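Local coordinates for protein dimethyladenosine transferase, putative (Plasmodium falciparum, PDB 2H1R) that probably transfers methyl groups from S-adenosyl-L-methionine to adenine bases of ribosomal RNA, at residues S43-E48 with L63-I68; D108-N113 with A136-Q141; T161-L166 with E207-L212; F167-K172 with K193-E198; K257-D262 with K292-F297. One frame throughout, in Å; residues are numbered along the deposited sequence.

Contact 1: residues S43-E48 with L63-I68; sequences SDIVLE and LAKKVI
The carbonyl oxygen of Val46 is gripped twice from the neighbouring strand: Ile68 N donates a straight hydrogen bond to Val46 O at 2.8 Å, while Val67 CA offers a CA-H...O contact to the same Val46 O at 3.3 Å. Lys66 O likewise takes the N-H of Val46, and Ile68 O that of Glu48, as parallel pairing requires. Before the strands align, the segments are joined by Lys65 N, which reaches Asp44 O through a more bent bond of 2.8 Å. Side chains alternate. On one face Ile45 crosses the end of Ile68; with CG1 beside the backbone N (chi1 -63°), Ile45 CG2 is the branch that meets Ile68 CD1 on the neighbouring strand, at 3.8 Å. On the Val46 side one pair, Val46 CG2 with Ala64 CB of the preceding loop, is pressed to 3.4 Å, closer than usual van der Waals contact. Glu48 carries its carboxylate away to Thr57. These are the two strands of the beta-alpha-beta unit 45-49, 57-60 and 66-70: Leu60 of the connecting helix packs on Val46 and Val67, strand 109-113 flanks residues 45-49, and strand 92-93 borders residues 66-70.

Contact 2: residues D108-N113 with A136-Q141; sequences DVCTAN and AVLMFQ
Thr111 rises from its strand beside the carbonyl of Val137, and its side chain can be traced outward atom by atom. Its CB sits 3.8 Å from Val137 O. OG1, placed anti to the backbone N (chi1 -172°), points onward to a water at 3.0 Å. That water donates to Val137 O at 3.0 Å and, weakly, to Ala112 O, so it ties both backbones to the threonine hydroxyl. Val137 O also accepts Ala112 N at 3.2 Å. Straighter bonds lie before and after it, Val137 N to Cys110 O and Met139 N to Ala112 O. The other face is apolar: Leu138 CD2 is 3.7 Å from Ala112 CB and also approaches Cys110 SG, while the CB atoms of Cys110 and Ala136 meet at 3.9 Å. The strands run almost exactly parallel, 4° apart, joined through helix 119-128. Such a beta-alpha-beta crossover in the middle of the sheet is characteristic of the Rossmann-like class I methyltransferase fold; Asn113, a predicted S-adenosyl-L-methionine ligand at the strand's C-terminal end, begins an Asn-Ile-Pro-Tyr sequence that probably corresponds to the family's active-site motif.

Contact 3: residues T161-L166 with E207-L212; sequences TINVKL and EWDNLL
Leu166 lays its CD2 methyl over the indole of Trp208, 3.6 Å from the centroid of the six-membered ring and 19° off the normal, a CH-pi contact made almost head-on to the face. The opposite face is lined by Leu212 CD1, offset toward the rim, so Leu212, one turn along the indole's own helix, and Leu166 of the partner helix hold the ring between them. Ile162 CG2 approaches Trp208 CZ2 obliquely at 3.7 Å. This is the tight part of the contact, although the helix axes stay 11.2 Å apart at closest, a separation filled by side chains, the indole above all.

Toward the partly exposed Asp209 the packing gives way to polar links. Asn163 OD1 lies near the indole plane at its edge and accepts a weak, bent bond from Trp208 NE1 at 2.7 Å. The other end of the amide, Asn163 ND2, donates to Asp209 OD1 at 3.1 Å, on the anti side of the carboxylate and 24° out of its plane. Arg159 and Arg213 form salt bridges with Asp209, which probably keeps it charged. Phe282 adds a further wall behind Ile162, Trp208 and Leu212. The two helices run roughly antiparallel, and their meeting is consistent with the seam, in rRNA adenine dimethyltransferases, between the catalytic domain and the C-terminal helical domain.

Contact 4: residues F167-K172 with K193-E198; sequences FCKVTK and KLIPKE
Thr171 and Lys193 lie side by side on one face of the antiparallel pair. The threonine places OG1 between its backbone N and carbonyl carbon (chi1 52°), which sets the hydroxyl 3.7 Å from Lys193 CB. Lys193 leaves its backbone extended and then bends at chi3, bringing CE back to 3.6 Å from Thr171 OG1. Lys169, two residues along, repeats the theme: its chain bends at chi3 (-84°) so that CE crosses Ile195 obliquely, 3.9 Å from Ile195 CB. The isoleucine does not return the approach, since its outer end leads away from the partner strand. Lys197 too is bent at chi3; its CE passes 3.4 Å from Cys168 O and its NZ goes on to Lys165 O. These lysines thus use their aliphatic stems against the neighbouring strand.

On the other face Val170 and Leu194 point the same way, and Leu194 CD2 comes within 3.6 Å of Val170 CG1 and slightly farther from CG2, so it meets both valine branches. Cys168 SG rests 4.1 Å from Leu194 CB. Beneath the side chains, reciprocal backbone bonds link Lys169 with Ile195 and Thr171 with Lys193. Lys197 N closes the end of the pair on Phe167 O at 2.7 Å. Strand 189-196, antiparallel to both neighbours between 135-141 and 168-176, fits the reversed seventh strand of the class I methyltransferase order 3-2-1-4-5-7-6.

Contact 5: residues K257-D262 with K292-F297; sequences KKYCLD and KGIHFF
Tyr259 and Lys292 exchange hydrogen bonds, each side chain using the other's backbone carbonyl. Tyr259 OH donates to Lys292 O at 2.7 Å, and Lys292 NZ donates to Tyr259 O at 2.6 Å, both in the carbonyl plane on a lone pair. Between these bonds the two side chains slide past each other in opposite directions: Lys292 CD lies over the phenol face, 4.1 Å from the ring centroid, and the ammonium forms an off-centre cation-pi contact at 4.5 Å. Lys292 is extended beyond CG, the shape needed to run the length of the ring. A water accepts from its NZ and donates to Asp262 OD2. Ile294 CD1 adds an apolar touch on Tyr259 CD2 at 4.0 Å. Farther out, Gly293 ends helix 279-291 in a Schellman motif, and Phe289 and Leu236 pack on Cys260 and Ile294. With a carbonyl, a water and a ring face as neighbours, and the Asp262 carboxylate nearby but beyond salt-bridge distance, the lysine probably stays protonated.

Overall arrangement
Contacts 1, 2 and 4 share one mixed sheet and follow one another across it and along the chain. Strands 45-49 and 109-113 are neighbours, as are 135-141 and 189-196, so contact 2 touches both others, its centre 13 Å from that of contact 1 and 12 Å from that of contact 4. Contact 4 is nested within the loop closed by contact 3, whose first helix runs straight into strand 168-176. Contact 3 then meets contact 5 through Glu207, hydrogen-bonded to His295 and Phe296. Contacts 1 and 5 stand 46 Å apart between centres, on opposite sides of the chain's centre: the sheet that carries predicted cofactor-binding residues is thus connected stepwise to a distant helical domain.

Contact 1: residues S43-E48 with L63-I68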
# COMPACT_ATOMS: atom_id res chain seq x y z
N SER A 43 11.00 17.99 -14.15
CA SER A 43 10.93 18.59 -12.82
C SER A 43 10.81 17.55 -11.70
O SER A 43 10.84 17.91 -10.55
CB SER A 43 9.75 19.55 -12.75
OG SER A 43 8.57 18.91 -13.21
N ASP A 44 10.64 16.28 -12.06
CA ASP A 44 10.39 15.17 -11.08
C ASP A 44 11.67 14.61 -10.47
O ASP A 44 12.63 14.34 -11.19
CB ASP A 44 9.68 13.99 -11.78
CG ASP A 44 8.20 14.23 -12.00
OD1 ASP A 44 7.61 15.07 -11.26
OD2 ASP A 44 7.60 13.55 -12.89
N ILE A 45 11.69 14.42 -9.16
CA ILE A 45 12.71 13.60 -8.48
C ILE A 45 12.22 12.14 -8.50
O ILE A 45 11.06 11.87 -8.11
CB ILE A 45 12.90 14.04 -7.01
CG1 ILE A 45 13.42 15.50 -6.95
CG2 ILE A 45 13.81 13.04 -6.21
CD1 ILE A 45 13.31 16.14 -5.59
N VAL A 46 13.09 11.23 -8.96
CA VAL A 46 12.76 9.81 -9.05
C VAL A 46 13.54 9.06 -7.94
O VAL A 46 14.77 9.19 -7.83
CB VAL A 46 13.09 9.24 -10.47
CG1 VAL A 46 12.88 7.72 -10.54
CG2 VAL A 46 12.23 9.91 -11.55
N LEU A 47 12.82 8.28 -7.12
CA LEU A 47 13.44 7.34 -6.17
C LEU A 47 13.49 5.96 -6.83
O LEU A 47 12.44 5.41 -7.24
CB LEU A 47 12.61 7.25 -4.87
CG LEU A 47 13.07 6.26 -3.79
CD1 LEU A 47 14.44 6.66 -3.24
CD2 LEU A 47 12.03 6.22 -2.67
N GLU A 48 14.69 5.41 -6.98
CA GLU A 48 14.84 4.07 -7.56
C GLU A 48 15.33 3.16 -6.45
O GLU A 48 16.38 3.40 -5.84
CB GLU A 48 15.83 4.04 -8.73
CG GLU A 48 15.93 2.66 -9.39
CD GLU A 48 17.03 2.53 -10.43
OE1 GLU A 48 17.98 3.36 -10.45
OE2 GLU A 48 16.96 1.55 -11.24
N LEU A 63 15.49 11.69 -18.11
CA LEU A 63 14.07 12.04 -17.98
C LEU A 63 13.77 12.87 -16.76
O LEU A 63 13.02 13.85 -16.84
CB LEU A 63 13.16 10.79 -18.00
CG LEU A 63 13.30 9.91 -19.23
CD1 LEU A 63 12.51 8.63 -19.00
CD2 LEU A 63 12.84 10.60 -20.52
N ALA A 64 14.37 12.49 -15.63
CA ALA A 64 14.05 13.04 -14.33
C ALA A 64 14.93 14.23 -14.04
O ALA A 64 16.04 14.33 -14.58
CB ALA A 64 14.32 11.96 -13.25
N LYS A 65 14.48 15.10 -13.14
CA LYS A 65 15.33 16.20 -12.63
C LYS A 65 16.60 15.61 -12.02
O LYS A 65 17.74 15.95 -12.39
CB LYS A 65 14.56 17.02 -11.59
CG LYS A 65 15.40 18.05 -10.81
CD LYS A 65 14.49 19.20 -10.36
CE LYS A 65 13.77 18.92 -9.05
NZ LYS A 65 13.15 20.19 -8.52
N LYS A 66 16.38 14.64 -11.13
CA LYS A 66 17.45 13.85 -10.57
C LYS A 66 16.91 12.51 -10.06
O LYS A 66 15.70 12.36 -9.82
CB LYS A 66 18.13 14.59 -9.43
CG LYS A 66 17.32 14.73 -8.21
CD LYS A 66 18.17 15.45 -7.16
CE LYS A 66 17.57 15.28 -5.79
NZ LYS A 66 18.48 15.87 -4.74
N VAL A 67 17.83 11.56 -9.91
CA VAL A 67 17.49 10.21 -9.46
C VAL A 67 18.24 9.93 -8.16
O VAL A 67 19.45 10.21 -8.04
CB VAL A 67 17.86 9.12 -10.50
CG1 VAL A 67 17.60 7.68 -9.90
CG2 VAL A 67 17.13 9.34 -11.87
N ILE A 68 17.52 9.41 -7.18
CA ILE A 68 18.13 8.98 -5.92
C ILE A 68 17.93 7.48 -5.91
O ILE A 68 16.82 6.98 -6.15
CB ILE A 68 17.48 9.64 -4.70
CG1 ILE A 68 17.62 11.17 -4.77
CG2 ILE A 68 18.09 9.07 -3.39
CD1 ILE A 68 16.66 11.93 -3.88

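Contact 2: residues D108-N113 with A136-Q141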
# COMPACT_ATOMS: atom_id res chain seq x y z
N ASP A 108 8.96 12.42 -6.25
CA ASP A 108 7.76 12.54 -7.04
C ASP A 108 7.33 11.20 -7.61
O ASP A 108 6.14 10.89 -7.65
CB ASP A 108 8.02 13.52 -8.19
CG ASP A 108 8.26 14.92 -7.69
OD1 ASP A 108 7.29 15.46 -7.17
OD2 ASP A 108 9.42 15.43 -7.74
N VAL A 109 8.30 10.41 -8.05
CA VAL A 109 8.02 9.15 -8.72
C VAL A 109 8.94 8.10 -8.13
O VAL A 109 10.15 8.34 -7.99
CB VAL A 109 8.30 9.24 -10.27
CG1 VAL A 109 8.10 7.91 -10.97
CG2 VAL A 109 7.44 10.31 -10.91
N CYS A 110 8.37 6.93 -7.81
CA CYS A 110 9.14 5.80 -7.29
C CYS A 110 9.15 4.66 -8.30
O CYS A 110 8.14 4.35 -8.91
CB CYS A 110 8.51 5.28 -5.98
SG CYS A 110 9.48 3.91 -5.30
N THR A 111 10.30 4.03 -8.48
CA THR A 111 10.34 2.74 -9.19
C THR A 111 11.13 1.75 -8.33
O THR A 111 12.11 2.13 -7.67
CB THR A 111 10.89 2.87 -10.63
OG1 THR A 111 10.72 1.61 -11.30
CG2 THR A 111 12.37 3.27 -10.64
N ALA A 112 10.69 0.50 -8.29
CA ALA A 112 11.34 -0.49 -7.42
C ALA A 112 11.18 -1.87 -7.97
O ALA A 112 10.13 -2.20 -8.52
CB ALA A 112 10.72 -0.45 -6.02
N ASN A 113 12.21 -2.69 -7.77
CA ASN A 113 12.05 -4.15 -7.80
C ASN A 113 12.11 -4.66 -6.34
O ASN A 113 13.16 -4.58 -5.67
CB ASN A 113 13.12 -4.80 -8.68
CG ASN A 113 12.96 -6.31 -8.79
OD1 ASN A 113 11.92 -6.89 -8.40
ND2 ASN A 113 13.98 -6.97 -9.34
N ALA A 136 4.05 5.47 -8.51
CA ALA A 136 5.06 4.46 -8.22
C ALA A 136 4.86 3.32 -9.22
O ALA A 136 3.74 2.91 -9.44
CB ALA A 136 4.92 3.94 -6.76
N VAL A 137 5.93 2.84 -9.82
CA VAL A 137 5.87 1.69 -10.74
C VAL A 137 6.70 0.60 -10.04
O VAL A 137 7.90 0.75 -9.82
CB VAL A 137 6.39 2.05 -12.13
CG1 VAL A 137 6.20 0.88 -13.09
CG2 VAL A 137 5.64 3.32 -12.68
N LEU A 138 6.02 -0.47 -9.63
CA LEU A 138 6.60 -1.44 -8.68
C LEU A 138 6.54 -2.85 -9.25
O LEU A 138 5.48 -3.27 -9.71
CB LEU A 138 5.88 -1.35 -7.31
CG LEU A 138 5.81 0.03 -6.58
CD1 LEU A 138 4.82 0.05 -5.40
CD2 LEU A 138 7.14 0.51 -6.12
N MET A 139 7.64 -3.58 -9.18
CA MET A 139 7.63 -4.99 -9.58
C MET A 139 7.59 -5.90 -8.34
O MET A 139 8.38 -5.73 -7.40
CB MET A 139 8.79 -5.30 -10.51
CG MET A 139 8.92 -6.75 -10.88
SD MET A 139 10.01 -6.88 -12.30
CE MET A 139 11.58 -6.76 -11.51
N PHE A 140 6.61 -6.79 -8.32
CA PHE A 140 6.43 -7.74 -7.21
C PHE A 140 6.35 -9.16 -7.74
O PHE A 140 5.90 -9.41 -8.85
CB PHE A 140 5.11 -7.47 -6.44
CG PHE A 140 5.05 -6.15 -5.71
CD1 PHE A 140 5.66 -5.99 -4.47
CD2 PHE A 140 4.28 -5.10 -6.22
CE1 PHE A 140 5.58 -4.78 -3.78
CE2 PHE A 140 4.19 -3.88 -5.53
CZ PHE A 140 4.85 -3.72 -4.30
N GLN A 141 6.72 -10.12 -6.90
CA GLN A 141 6.41 -11.52 -7.20
C GLN A 141 4.91 -11.67 -7.52
O GLN A 141 4.09 -10.98 -6.91
CB GLN A 141 6.86 -12.38 -6.02
CG GLN A 141 7.24 -13.81 -6.38
CD GLN A 141 7.79 -14.59 -5.19
OE1 GLN A 141 8.87 -14.29 -4.68
NE2 GLN A 141 7.07 -15.62 -4.77
O HOH W 1 9.42 -1.08 -11.59

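Contact 3: residues T161-L166 with E207-L212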
# COMPACT_ATOMS: atom_id res chain seq x y z
N THR A 161 -5.53 -5.62 -0.04
CA THR A 161 -6.22 -5.11 -1.20
C THR A 161 -7.01 -3.86 -0.92
O THR A 161 -6.94 -2.89 -1.70
CB THR A 161 -7.20 -6.15 -1.85
OG1 THR A 161 -6.61 -7.46 -1.84
CG2 THR A 161 -7.52 -5.72 -3.25
N ILE A 162 -7.78 -3.86 0.17
CA ILE A 162 -8.60 -2.68 0.44
C ILE A 162 -7.73 -1.48 0.85
O ILE A 162 -8.00 -0.37 0.40
CB ILE A 162 -9.73 -2.96 1.45
CG1 ILE A 162 -10.70 -3.99 0.87
CG2 ILE A 162 -10.55 -1.68 1.72
CD1 ILE A 162 -11.95 -4.29 1.79
N ASN A 163 -6.69 -1.71 1.65
CA ASN A 163 -5.69 -0.66 1.97
C ASN A 163 -5.13 0.03 0.75
O ASN A 163 -5.19 1.28 0.62
CB ASN A 163 -4.59 -1.20 2.85
CG ASN A 163 -5.00 -1.25 4.30
OD1 ASN A 163 -5.83 -0.46 4.72
ND2 ASN A 163 -4.46 -2.17 5.04
N VAL A 164 -4.68 -0.79 -0.19
CA VAL A 164 -4.16 -0.28 -1.47
C VAL A 164 -5.19 0.55 -2.23
O VAL A 164 -4.88 1.66 -2.74
CB VAL A 164 -3.59 -1.45 -2.33
CG1 VAL A 164 -3.18 -0.98 -3.72
CG2 VAL A 164 -2.40 -2.04 -1.65
N LYS A 165 -6.42 0.03 -2.31
CA LYS A 165 -7.47 0.65 -3.07
C LYS A 165 -7.89 1.99 -2.43
O LYS A 165 -8.31 2.92 -3.13
CB LYS A 165 -8.69 -0.27 -3.15
CG LYS A 165 -8.58 -1.44 -4.16
CD LYS A 165 -9.71 -2.44 -3.95
CE LYS A 165 -11.01 -1.96 -4.62
NZ LYS A 165 -12.18 -2.77 -4.12
N LEU A 166 -7.81 2.06 -1.10
CA LEU A 166 -8.19 3.29 -0.43
C LEU A 166 -7.21 4.38 -0.79
O LEU A 166 -7.62 5.48 -1.13
CB LEU A 166 -8.24 3.13 1.10
CG LEU A 166 -8.52 4.48 1.81
CD1 LEU A 166 -9.87 4.98 1.44
CD2 LEU A 166 -8.44 4.36 3.29
N GLU A 207 -6.72 3.66 12.84
CA GLU A 207 -8.07 3.18 13.12
C GLU A 207 -8.64 2.38 11.94
O GLU A 207 -9.36 1.41 12.16
CB GLU A 207 -9.01 4.35 13.42
CG GLU A 207 -8.84 4.98 14.77
CD GLU A 207 -10.14 5.58 15.29
OE1 GLU A 207 -10.09 6.75 15.78
OE2 GLU A 207 -11.19 4.90 15.20
N TRP A 208 -8.40 2.85 10.72
CA TRP A 208 -8.82 2.14 9.49
C TRP A 208 -8.26 0.74 9.46
O TRP A 208 -8.99 -0.22 9.29
CB TRP A 208 -8.29 2.89 8.27
CG TRP A 208 -8.45 2.20 6.93
CD1 TRP A 208 -7.49 1.50 6.25
CD2 TRP A 208 -9.61 2.20 6.09
NE1 TRP A 208 -7.99 1.06 5.04
CE2 TRP A 208 -9.29 1.47 4.92
CE3 TRP A 208 -10.89 2.75 6.22
CZ2 TRP A 208 -10.21 1.28 3.89
CZ3 TRP A 208 -11.80 2.54 5.18
CH2 TRP A 208 -11.45 1.83 4.04
N ASP A 209 -6.96 0.62 9.66
CA ASP A 209 -6.31 -0.68 9.59
C ASP A 209 -6.80 -1.61 10.73
O ASP A 209 -6.91 -2.82 10.54
CB ASP A 209 -4.78 -0.56 9.58
CG ASP A 209 -4.10 -1.88 9.24
OD1 ASP A 209 -4.33 -2.45 8.12
OD2 ASP A 209 -3.38 -2.35 10.11
N ASN A 210 -7.09 -1.05 11.90
CA ASN A 210 -7.56 -1.90 13.00
C ASN A 210 -8.98 -2.39 12.78
O ASN A 210 -9.30 -3.55 13.12
CB ASN A 210 -7.45 -1.21 14.35
CG ASN A 210 -6.03 -1.13 14.85
OD1 ASN A 210 -5.13 -1.82 14.36
ND2 ASN A 210 -5.81 -0.31 15.86
N LEU A 211 -9.82 -1.53 12.23
CA LEU A 211 -11.19 -1.91 11.84
C LEU A 211 -11.13 -3.03 10.80
O LEU A 211 -11.86 -4.04 10.90
CB LEU A 211 -11.96 -0.71 11.28
CG LEU A 211 -13.32 -1.00 10.60
CD1 LEU A 211 -14.36 -1.57 11.57
CD2 LEU A 211 -13.89 0.23 9.89
N LEU A 212 -10.27 -2.87 9.81
CA LEU A 212 -10.09 -3.94 8.80
C LEU A 212 -9.59 -5.24 9.38
O LEU A 212 -10.02 -6.29 8.93
CB LEU A 212 -9.22 -3.50 7.62
CG LEU A 212 -9.83 -2.42 6.71
CD1 LEU A 212 -8.79 -2.02 5.68
CD2 LEU A 212 -11.06 -2.88 5.96

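Contact 4: residues F167-K172 with K193-E198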
# COMPACT_ATOMS: atom_id res chain seq x y z
N PHE A 167 -5.93 4.06 -0.74
CA PHE A 167 -4.91 5.08 -0.91
C PHE A 167 -4.50 5.41 -2.35
O PHE A 167 -4.04 6.54 -2.62
CB PHE A 167 -3.75 4.80 0.05
CG PHE A 167 -4.18 4.93 1.51
CD1 PHE A 167 -4.38 6.19 2.08
CD2 PHE A 167 -4.49 3.78 2.26
CE1 PHE A 167 -4.82 6.32 3.40
CE2 PHE A 167 -4.94 3.89 3.60
CZ PHE A 167 -5.10 5.15 4.18
N CYS A 168 -4.72 4.46 -3.26
CA CYS A 168 -4.28 4.61 -4.64
C CYS A 168 -5.28 4.07 -5.67
O CYS A 168 -6.25 3.40 -5.34
CB CYS A 168 -2.93 3.91 -4.82
SG CYS A 168 -1.65 4.31 -3.60
N LYS A 169 -5.05 4.42 -6.93
CA LYS A 169 -5.56 3.66 -8.06
C LYS A 169 -4.40 2.74 -8.42
O LYS A 169 -3.26 3.21 -8.65
CB LYS A 169 -5.92 4.56 -9.23
CG LYS A 169 -6.83 5.74 -8.82
CD LYS A 169 -7.14 6.64 -10.00
CE LYS A 169 -6.01 7.67 -10.23
NZ LYS A 169 -5.94 8.08 -11.65
N VAL A 170 -4.69 1.44 -8.45
CA VAL A 170 -3.73 0.40 -8.74
C VAL A 170 -4.06 -0.24 -10.09
O VAL A 170 -5.20 -0.69 -10.30
CB VAL A 170 -3.78 -0.71 -7.69
CG1 VAL A 170 -2.54 -1.65 -7.82
CG2 VAL A 170 -3.86 -0.10 -6.32
N THR A 171 -3.09 -0.25 -10.99
CA THR A 171 -3.27 -0.92 -12.28
C THR A 171 -2.09 -1.82 -12.61
O THR A 171 -0.98 -1.58 -12.15
CB THR A 171 -3.45 0.09 -13.42
OG1 THR A 171 -2.39 1.03 -13.37
CG2 THR A 171 -4.81 0.83 -13.32
N LYS A 172 -2.35 -2.87 -13.40
CA LYS A 172 -1.31 -3.76 -13.87
C LYS A 172 -0.63 -3.15 -15.08
O LYS A 172 -1.29 -2.72 -16.04
CB LYS A 172 -1.91 -5.11 -14.23
CG LYS A 172 -0.91 -6.07 -14.84
CD LYS A 172 -1.65 -7.23 -15.51
CE LYS A 172 -1.05 -8.53 -15.06
NZ LYS A 172 -1.23 -8.63 -13.57
N LYS A 193 1.24 -0.22 -11.20
CA LYS A 193 1.33 1.23 -11.04
C LYS A 193 0.35 1.70 -10.00
O LYS A 193 -0.80 1.23 -9.97
CB LYS A 193 1.03 1.92 -12.38
CG LYS A 193 1.13 3.46 -12.36
CD LYS A 193 0.89 4.03 -13.79
CE LYS A 193 -0.61 4.09 -14.13
NZ LYS A 193 -0.95 4.55 -15.56
N LEU A 194 0.83 2.55 -9.11
CA LEU A 194 0.03 3.15 -8.04
C LEU A 194 0.01 4.65 -8.25
O LEU A 194 1.09 5.27 -8.33
CB LEU A 194 0.63 2.91 -6.66
CG LEU A 194 1.05 1.52 -6.16
CD1 LEU A 194 1.38 1.56 -4.67
CD2 LEU A 194 -0.04 0.53 -6.44
N ILE A 195 -1.19 5.22 -8.33
CA ILE A 195 -1.39 6.66 -8.28
C ILE A 195 -2.19 7.06 -7.03
O ILE A 195 -3.39 6.86 -6.99
CB ILE A 195 -2.19 7.17 -9.50
CG1 ILE A 195 -1.70 6.55 -10.83
CG2 ILE A 195 -2.20 8.69 -9.47
CD1 ILE A 195 -0.41 7.09 -11.33
N PRO A 196 -1.52 7.65 -6.02
CA PRO A 196 -2.09 8.09 -4.75
C PRO A 196 -3.28 9.02 -4.93
O PRO A 196 -3.24 9.91 -5.79
CB PRO A 196 -0.93 8.83 -4.09
CG PRO A 196 0.27 8.17 -4.63
CD PRO A 196 -0.07 7.92 -6.08
N LYS A 197 -4.33 8.78 -4.14
CA LYS A 197 -5.52 9.64 -4.14
C LYS A 197 -5.41 10.60 -2.95
O LYS A 197 -5.51 10.17 -1.79
CB LYS A 197 -6.79 8.80 -4.00
CG LYS A 197 -7.00 7.80 -5.15
CD LYS A 197 -8.37 7.19 -5.09
CE LYS A 197 -8.36 5.91 -4.29
NZ LYS A 197 -9.76 5.41 -3.95
N GLU A 198 -5.26 11.89 -3.23
CA GLU A 198 -4.99 12.86 -2.15
C GLU A 198 -5.95 12.79 -0.95
O GLU A 198 -5.51 12.82 0.22
CB GLU A 198 -4.97 14.30 -2.67
CG GLU A 198 -4.37 15.27 -1.64

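Contact 5: residues K257-D262 with K292-F297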
# COMPACT_ATOMS: atom_id res chain seq x y z
N LYS A 257 -23.77 -3.37 23.48
CA LYS A 257 -23.98 -4.30 22.35
C LYS A 257 -24.98 -3.75 21.32
O LYS A 257 -24.70 -3.76 20.11
CB LYS A 257 -24.40 -5.67 22.83
CG LYS A 257 -24.64 -6.66 21.69
CD LYS A 257 -25.01 -8.02 22.24
CE LYS A 257 -25.53 -8.92 21.13
NZ LYS A 257 -25.79 -10.28 21.70
N LYS A 258 -26.14 -3.25 21.79
CA LYS A 258 -27.14 -2.64 20.90
C LYS A 258 -26.67 -1.32 20.25
O LYS A 258 -26.91 -1.06 19.06
CB LYS A 258 -28.47 -2.42 21.67
CG LYS A 258 -29.67 -2.24 20.77
CD LYS A 258 -30.97 -2.13 21.62
CE LYS A 258 -32.20 -2.12 20.73
NZ LYS A 258 -32.41 -3.49 20.14
N TYR A 259 -26.04 -0.49 21.06
CA TYR A 259 -25.36 0.75 20.61
C TYR A 259 -24.43 0.50 19.41
O TYR A 259 -24.50 1.18 18.39
CB TYR A 259 -24.55 1.30 21.78
CG TYR A 259 -24.07 2.73 21.60
CD1 TYR A 259 -24.97 3.77 21.29
CD2 TYR A 259 -22.72 3.03 21.72
CE1 TYR A 259 -24.49 5.10 21.12
CE2 TYR A 259 -22.25 4.33 21.56
CZ TYR A 259 -23.13 5.34 21.30
OH TYR A 259 -22.60 6.60 21.14
N CYS A 260 -23.55 -0.47 19.57
CA CYS A 260 -22.57 -0.84 18.55
C CYS A 260 -23.25 -1.52 17.32
O CYS A 260 -23.05 -1.11 16.18
CB CYS A 260 -21.49 -1.71 19.22
SG CYS A 260 -20.10 -2.22 18.22
N LEU A 261 -24.10 -2.52 17.55
CA LEU A 261 -24.77 -3.23 16.43
C LEU A 261 -25.73 -2.35 15.66
O LEU A 261 -25.96 -2.59 14.46
CB LEU A 261 -25.53 -4.48 16.93
CG LEU A 261 -24.83 -5.83 16.96
CD1 LEU A 261 -23.39 -5.75 17.37
CD2 LEU A 261 -25.60 -6.85 17.81
N ASP A 262 -26.31 -1.35 16.33
CA ASP A 262 -27.15 -0.36 15.66
C ASP A 262 -26.44 0.39 14.50
O ASP A 262 -27.08 0.89 13.57
CB ASP A 262 -27.68 0.67 16.69
CG ASP A 262 -28.93 0.20 17.44
OD1 ASP A 262 -29.52 -0.87 17.11
OD2 ASP A 262 -29.31 0.92 18.40
N LYS A 292 -20.28 7.83 16.89
CA LYS A 292 -20.77 7.35 18.21
C LYS A 292 -19.75 7.34 19.30
O LYS A 292 -20.03 6.90 20.42
CB LYS A 292 -21.35 5.94 18.06
CG LYS A 292 -22.72 5.97 17.46
CD LYS A 292 -23.34 4.58 17.35
CE LYS A 292 -24.89 4.68 17.44
NZ LYS A 292 -25.57 3.36 17.50
N GLY A 293 -18.53 7.79 19.00
CA GLY A 293 -17.43 7.71 19.96
C GLY A 293 -16.76 6.35 20.08
O GLY A 293 -16.06 6.09 21.05
N ILE A 294 -17.01 5.47 19.11
CA ILE A 294 -16.37 4.15 19.09
C ILE A 294 -15.16 4.24 18.15
O ILE A 294 -15.31 4.43 16.95
CB ILE A 294 -17.36 3.03 18.63
CG1 ILE A 294 -18.55 2.93 19.62
CG2 ILE A 294 -16.64 1.65 18.52
CD1 ILE A 294 -19.78 2.18 19.08
N HIS A 295 -13.98 4.09 18.74
CA HIS A 295 -12.70 4.17 18.09
C HIS A 295 -11.96 2.83 18.13
O HIS A 295 -12.12 2.04 19.07
CB HIS A 295 -11.85 5.30 18.73
CG HIS A 295 -12.42 6.66 18.46
ND1 HIS A 295 -12.00 7.44 17.40
CD2 HIS A 295 -13.47 7.33 19.02
CE1 HIS A 295 -12.71 8.55 17.36
NE2 HIS A 295 -13.62 8.51 18.33
N PHE A 296 -11.14 2.60 17.10
CA PHE A 296 -10.38 1.35 16.92
C PHE A 296 -8.89 1.50 17.31
O PHE A 296 -8.11 2.10 16.60
CB PHE A 296 -10.61 0.84 15.48
CG PHE A 296 -12.09 0.59 15.18
CD1 PHE A 296 -12.67 -0.64 15.48
CD2 PHE A 296 -12.89 1.59 14.65
CE1 PHE A 296 -14.04 -0.88 15.24
CE2 PHE A 296 -14.26 1.37 14.42
CZ PHE A 296 -14.83 0.12 14.73
N PHE A 297 -8.52 0.92 18.46
CA PHE A 297 -7.16 1.03 19.04
C PHE A 297 -6.82 -0.23 19.84
O PHE A 297 -7.67 -0.72 20.61
CB PHE A 297 -7.10 2.25 19.96
CG PHE A 297 -5.77 2.42 20.69
CD1 PHE A 297 -5.63 1.94 22.01
CD2 PHE A 297 -4.69 3.03 20.07
CE1 PHE A 297 -4.40 2.09 22.69
CE2 PHE A 297 -3.45 3.18 20.75
CZ PHE A 297 -3.31 2.72 22.05
O HOH W 2 -28.16 3.29 18.98